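Local coordinates for uncharacterized protein (Methylibium petroleiphilum, PDB 3PL0) that probably acts as an iron-dependent, 2-oxoglutarate-type dioxygenase built on the cupin double-stranded beta-helix fold, at residues G71-T76 against L82-H87; R88-P93 against Y143-P148. All blocks are in the same frame, centred on the assembly; numbering follows the deposited sequence.

In the fold
The two contacts come one after the other along the chain: contact 1 closes the hairpin of strands 65-77 and 80-84, and the chain then runs straight on into 88-93, which opens contact 2. Their centres lie about 11 Å apart, on the same side of the chain's centre. What unites them is the large antiparallel sheet of the cupin fold, where strands 65-77 and 141-152 are neighbours, joined by backbone bonds such as those of Gly71 with Ala146 and Phe73 with Ile144. Contact 1 thus adds a strand at the sheet's flank, whereas contact 2 joins 88-93 to strand 141-152 mainly through side chains: a hydrogen bond, a salt bridge and an edge-to-face ring pair.

Contact 1. Residues G71-T76 against L82-H87; sequences GCFMQT and LETVQH
Val85 meets the 71-76 strand with both methyls: CG2 lies 3.6 Å from Cys72 CB, while CG1 sits over the backbone between Phe73 and Met74 and also approaches Met74 CB. On the face that bears Gln75 and Leu82, one branch of the leucine does the touching. With its CG anti to the backbone N (chi1 -175°), Leu82 places CD1 3.8 Å from Gln75 CB and also beside Phe73 CB. The phenylalanine ring meets Thr84 obliquely, its CE2 4.1 Å from Thr84 CG2, and has the carbonyl oxygen of Glu83 at its edge.

Met74 N donates to Glu83 O and Glu83 N to Met74 O, each at 3.0 Å, the hydrogen-bonded pair of an antiparallel ladder. Farther along, Val85 N donates to Cys72 O at 3.2 Å, and a water extends the ladder by accepting from Cys72 N and donating to Val85 O. At the polar edge Met74, a selenomethionine, lies alongside Glu83 in the conformer described, the two pointing the same way; Glu83 OE1 is held by a hydrogen bond with Gln81 NE2.

This is an antiparallel beta hairpin. Strand 141-152 pairs with the other edge of 71-76, and helix 118-134 packs on Leu82 and Phe73 while Val125 O accepts from Gln75 NE2.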
loop_
_atom_site.group_PDB
_atom_site.type_symbol
_atom_site.label_atom_id
_atom_site.label_comp_id
_atom_site.label_asym_id
_atom_site.label_seq_id
_atom_site.Cartn_x
_atom_site.Cartn_y
_atom_site.Cartn_z
ATOM N N GLY A 71 -7.441 9.127 -1.484
ATOM C CA GLY A 71 -7.994 9.478 -2.774
ATOM C C GLY A 71 -8.394 8.228 -3.502
ATOM O O GLY A 71 -7.789 7.169 -3.291
ATOM N N CYS A 72 -9.401 8.351 -4.373
ATOM C CA CYS A 72 -9.949 7.169 -5.035
ATOM C C CYS A 72 -10.076 7.384 -6.539
ATOM O O CYS A 72 -10.205 8.534 -7.039
ATOM C CB CYS A 72 -11.309 6.805 -4.448
ATOM S SG CYS A 72 -11.280 6.473 -2.646
ATOM N N PHE A 73 -10.067 6.258 -7.243
ATOM C CA PHE A 73 -10.009 6.248 -8.662
ATOM C C PHE A 73 -10.774 5.055 -9.179
ATOM O O PHE A 73 -11.058 4.114 -8.428
ATOM C CB PHE A 73 -8.550 6.154 -9.121
ATOM C CG PHE A 73 -7.659 7.177 -8.496
ATOM C CD1 PHE A 73 -7.145 6.973 -7.209
ATOM C CD2 PHE A 73 -7.322 8.340 -9.164
ATOM C CE1 PHE A 73 -6.337 7.923 -6.613
ATOM C CE2 PHE A 73 -6.505 9.300 -8.563
ATOM C CZ PHE A 73 -6.010 9.080 -7.272
HETATM N N MSE A 74 -11.095 5.132 -10.469
HETATM C CA MSE A 74 -11.605 3.982 -11.217
HETATM C C MSE A 74 -10.768 3.806 -12.473
HETATM O O MSE A 74 -10.506 4.775 -13.233
HETATM C CB MSE A 74 -13.099 4.113 -11.564
HETATM C CG MSE A 74 -13.768 2.817 -12.091
HETATM SE SE MSE A 74 -15.743 2.964 -12.193
HETATM C CE MSE A 74 -15.817 4.266 -13.668
ATOM N N GLN A 75 -10.339 2.570 -12.665
ATOM C CA GLN A 75 -9.569 2.192 -13.804
ATOM C C GLN A 75 -10.443 1.311 -14.653
ATOM O O GLN A 75 -11.019 0.359 -14.157
ATOM C CB GLN A 75 -8.347 1.410 -13.400
ATOM C CG GLN A 75 -7.504 0.968 -14.596
ATOM C CD GLN A 75 -6.252 0.203 -14.204
ATOM O OE1 GLN A 75 -6.138 -0.260 -13.092
ATOM N NE2 GLN A 75 -5.320 0.038 -15.155
ATOM N N THR A 76 -10.537 1.656 -15.930
ATOM C CA THR A 76 -11.136 0.787 -16.931
ATOM C C THR A 76 -10.019 0.128 -17.734
ATOM O O THR A 76 -9.072 0.772 -18.157
ATOM C CB THR A 76 -12.095 1.593 -17.841
ATOM O OG1 THR A 76 -12.972 2.378 -17.016
ATOM C CG2 THR A 76 -12.923 0.671 -18.768
ATOM N N LEU A 82 -7.863 5.744 -16.754
ATOM C CA LEU A 82 -7.903 6.004 -15.334
ATOM C C LEU A 82 -8.509 7.374 -15.088
ATOM O O LEU A 82 -8.148 8.371 -15.758
ATOM C CB LEU A 82 -6.482 5.968 -14.751
ATOM C CG LEU A 82 -6.393 6.115 -13.217
ATOM C CD1 LEU A 82 -6.819 4.827 -12.538
ATOM C CD2 LEU A 82 -5.001 6.475 -12.812
ATOM N N GLU A 83 -9.417 7.427 -14.116
ATOM C CA GLU A 83 -10.114 8.649 -13.765
ATOM C C GLU A 83 -10.288 8.792 -12.257
ATOM O O GLU A 83 -10.353 7.801 -11.521
ATOM C CB GLU A 83 -11.483 8.699 -14.437
ATOM C CG GLU A 83 -12.475 7.725 -13.867
ATOM C CD GLU A 83 -13.618 7.427 -14.835
ATOM O OE1 GLU A 83 -13.396 6.778 -15.873
ATOM O OE2 GLU A 83 -14.736 7.870 -14.557
ATOM N N THR A 84 -10.345 10.033 -11.808
ATOM C CA THR A 84 -10.630 10.321 -10.411
ATOM C C THR A 84 -12.109 10.008 -10.163
ATOM O O THR A 84 -12.912 9.908 -11.108
ATOM C CB THR A 84 -10.374 11.802 -10.101
ATOM O OG1 THR A 84 -11.118 12.609 -11.030
ATOM C CG2 THR A 84 -8.877 12.142 -10.241
ATOM N N VAL A 85 -12.465 9.865 -8.897
ATOM C CA VAL A 85 -13.849 9.845 -8.496
ATOM C C VAL A 85 -13.952 10.769 -7.300
ATOM O O VAL A 85 -12.932 11.092 -6.659
ATOM C CB VAL A 85 -14.353 8.433 -8.127
ATOM C CG1 VAL A 85 -13.914 7.413 -9.186
ATOM C CG2 VAL A 85 -13.899 7.995 -6.716
ATOM N N GLN A 86 -15.176 11.200 -7.000
ATOM C CA GLN A 86 -15.393 12.184 -5.955
ATOM C C GLN A 86 -14.871 11.686 -4.620
ATOM O O GLN A 86 -14.992 10.495 -4.313
ATOM C CB GLN A 86 -16.873 12.515 -5.823
ATOM C CG GLN A 86 -17.134 13.651 -4.846
ATOM C CD GLN A 86 -18.470 14.322 -5.100
ATOM O OE1 GLN A 86 -18.524 15.459 -5.568
ATOM N NE2 GLN A 86 -19.556 13.612 -4.813
ATOM N N HIS A 87 -14.294 12.600 -3.837
ATOM C CA HIS A 87 -13.753 12.266 -2.502
ATOM C C HIS A 87 -14.784 11.512 -1.672
ATOM O O HIS A 87 -15.968 11.802 -1.732
ATOM C CB HIS A 87 -13.282 13.507 -1.772
ATOM C CG HIS A 87 -12.391 13.203 -0.597
ATOM N ND1 HIS A 87 -11.192 12.523 -0.725
ATOM C CD2 HIS A 87 -12.542 13.460 0.726
ATOM C CE1 HIS A 87 -10.644 12.388 0.472
ATOM N NE2 HIS A 87 -11.435 12.961 1.367
HETATM O O HOH W 1 -11.198 10.605 -4.398
#

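Contact 2. Residues R88-P93 against Y143-P148; sequences RAHWQP and YIEAHP
His90 and Arg88 both reach for the carboxylate of Glu145, one by a hydrogen bond and the other by a salt bridge. The imidazole gives its ND1 proton to Glu145 OE1 over 3.1 Å, fairly straight at 161°; the acceptor lies close to the ring plane, yet the donor stands above the carboxylate plane. Arg88 brings NH1 to within 3.3 Å of Glu145 OE2, a turn made possible by the bend of its chain at chi3 (-71°), and the guanidinium and carboxylate planes are nearly perpendicular. A water donates to the same OE2 and accepts from Trp91 N, tying the 88-93 backbone to the acid.

The strand bearing Glu145 and His147 belongs to the main sheet of the double-stranded beta-helix, whereas His90 lies on the short strand 90-92, which pairs with strand 103-105 in a separate two-stranded sheet. On the main sheet His70 adds a second hydrogen bond to Glu145 OE1 and stacks on His147.

The aromatic contact is T-shaped, the edge of His147 directed at the face of His90. His147 CE1 lies 3.6 Å from His90 ND1, and the two ring planes stand at 77° to each other.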
loop_
_atom_site.group_PDB
_atom_site.type_symbol
_atom_site.label_atom_id
_atom_site.label_comp_id
_atom_site.label_asym_id
_atom_site.label_seq_id
_atom_site.Cartn_x
_atom_site.Cartn_y
_atom_site.Cartn_z
ATOM N N ARG A 88 -14.350 10.490 -0.960
ATOM C CA ARG A 88 -15.282 9.625 -0.264
ATOM C C ARG A 88 -14.645 9.048 0.975
ATOM O O ARG A 88 -13.431 9.092 1.134
ATOM C CB ARG A 88 -15.794 8.503 -1.187
ATOM C CG ARG A 88 -14.708 7.574 -1.731
ATOM C CD ARG A 88 -15.264 6.420 -2.523
ATOM N NE ARG A 88 -15.956 5.420 -1.692
ATOM C CZ ARG A 88 -15.368 4.548 -0.859
ATOM N NH1 ARG A 88 -14.034 4.521 -0.708
ATOM N NH2 ARG A 88 -16.124 3.668 -0.162
ATOM N N ALA A 89 -15.478 8.493 1.845
ATOM C CA ALA A 89 -15.018 7.930 3.088
ATOM C C ALA A 89 -14.431 6.538 2.909
ATOM O O ALA A 89 -14.744 5.821 1.950
ATOM C CB ALA A 89 -16.165 7.882 4.081
ATOM N N HIS A 90 -13.599 6.152 3.868
ATOM C CA HIS A 90 -12.989 4.866 3.864
ATOM C C HIS A 90 -13.738 4.026 4.906
ATOM O O HIS A 90 -13.881 4.476 6.030
ATOM C CB HIS A 90 -11.489 4.979 4.181
ATOM C CG HIS A 90 -10.827 3.647 4.310
ATOM N ND1 HIS A 90 -10.652 2.796 3.239
ATOM C CD2 HIS A 90 -10.380 2.980 5.395
ATOM C CE1 HIS A 90 -10.106 1.670 3.658
ATOM N NE2 HIS A 90 -9.918 1.760 4.963
ATOM N N TRP A 91 -14.216 2.832 4.528
ATOM C CA TRP A 91 -14.982 1.965 5.413
ATOM C C TRP A 91 -14.083 1.034 6.226
ATOM O O TRP A 91 -13.182 0.423 5.687
ATOM C CB TRP A 91 -16.002 1.116 4.591
ATOM C CG TRP A 91 -17.174 0.529 5.391
ATOM C CD1 TRP A 91 -17.784 1.100 6.458
ATOM C CD2 TRP A 91 -17.859 -0.728 5.168
ATOM N NE1 TRP A 91 -18.780 0.288 6.930
ATOM C CE2 TRP A 91 -18.850 -0.843 6.158
ATOM C CE3 TRP A 91 -17.702 -1.781 4.244
ATOM C CZ2 TRP A 91 -19.736 -1.963 6.238
ATOM C CZ3 TRP A 91 -18.580 -2.886 4.312
ATOM C CH2 TRP A 91 -19.582 -2.961 5.313
ATOM N N GLN A 92 -14.371 0.906 7.513
ATOM C CA GLN A 92 -13.589 0.081 8.443
ATOM C C GLN A 92 -14.566 -0.736 9.341
ATOM O O GLN A 92 -14.653 -0.504 10.573
ATOM C CB GLN A 92 -12.684 0.976 9.326
ATOM C CG GLN A 92 -11.384 1.418 8.677
ATOM C CD GLN A 92 -10.724 2.651 9.344
ATOM O OE1 GLN A 92 -10.050 3.435 8.670
ATOM N NE2 GLN A 92 -10.954 2.838 10.637
ATOM N N PRO A 93 -15.311 -1.684 8.731
ATOM C CA PRO A 93 -16.190 -2.546 9.523
ATOM C C PRO A 93 -15.312 -3.446 10.371
ATOM O O PRO A 93 -14.132 -3.622 10.023
ATOM C CB PRO A 93 -16.898 -3.353 8.466
ATOM C CG PRO A 93 -15.911 -3.362 7.260
ATOM C CD PRO A 93 -15.335 -2.001 7.292
ATOM N N TYR A 143 -11.807 -0.528 -8.726
ATOM C CA TYR A 143 -12.033 0.546 -7.792
ATOM C C TYR A 143 -10.838 0.584 -6.863
ATOM O O TYR A 143 -10.576 -0.383 -6.116
ATOM C CB TYR A 143 -13.315 0.308 -7.007
ATOM C CG TYR A 143 -14.496 0.231 -7.944
ATOM C CD1 TYR A 143 -14.804 -0.942 -8.600
ATOM C CD2 TYR A 143 -15.252 1.373 -8.245
ATOM C CE1 TYR A 143 -15.893 -0.999 -9.518
ATOM C CE2 TYR A 143 -16.306 1.328 -9.118
ATOM C CZ TYR A 143 -16.616 0.141 -9.761
ATOM O OH TYR A 143 -17.661 0.085 -10.634
ATOM N N ILE A 144 -10.108 1.690 -6.953
ATOM C CA ILE A 144 -8.767 1.866 -6.360
ATOM C C ILE A 144 -8.844 2.919 -5.261
ATOM O O ILE A 144 -9.311 4.052 -5.496
ATOM C CB ILE A 144 -7.741 2.363 -7.440
ATOM C CG1 ILE A 144 -7.719 1.393 -8.628
ATOM C CG2 ILE A 144 -6.344 2.607 -6.841
ATOM C CD1 ILE A 144 -6.848 1.849 -9.790
ATOM N N GLU A 145 -8.344 2.585 -4.086
ATOM C CA GLU A 145 -8.090 3.600 -3.059
ATOM C C GLU A 145 -6.574 3.780 -2.859
ATOM O O GLU A 145 -5.822 2.815 -2.945
ATOM C CB GLU A 145 -8.765 3.226 -1.747
ATOM C CG GLU A 145 -10.285 2.993 -1.873
ATOM C CD GLU A 145 -11.043 2.897 -0.536
ATOM O OE1 GLU A 145 -10.841 3.764 0.351
ATOM O OE2 GLU A 145 -11.889 1.972 -0.403
ATOM N N ALA A 146 -6.145 5.024 -2.666
ATOM C CA ALA A 146 -4.750 5.328 -2.429
ATOM C C ALA A 146 -4.615 5.904 -1.024
ATOM O O ALA A 146 -5.320 6.850 -0.685
ATOM C CB ALA A 146 -4.257 6.306 -3.435
ATOM N N HIS A 147 -3.699 5.356 -0.224
ATOM C CA HIS A 147 -3.459 5.853 1.122
ATOM C C HIS A 147 -1.959 6.109 1.337
ATOM O O HIS A 147 -1.218 5.198 1.747
ATOM C CB HIS A 147 -3.893 4.792 2.117
ATOM C CG HIS A 147 -5.318 4.382 2.017
ATOM N ND1 HIS A 147 -6.281 4.928 2.825
ATOM C CD2 HIS A 147 -5.945 3.466 1.238
ATOM C CE1 HIS A 147 -7.450 4.375 2.543
ATOM N NE2 HIS A 147 -7.272 3.488 1.581
ATOM N N PRO A 148 -1.491 7.316 1.057
ATOM C CA PRO A 148 -0.111 7.645 1.426
ATOM C C PRO A 148 -0.005 7.841 2.926
ATOM O O PRO A 148 -0.875 8.503 3.524
ATOM C CB PRO A 148 0.155 8.964 0.730
ATOM C CG PRO A 148 -1.213 9.567 0.490
ATOM C CD PRO A 148 -2.141 8.404 0.299
HETATM O O HOH W 2 -13.672 1.501 1.727
#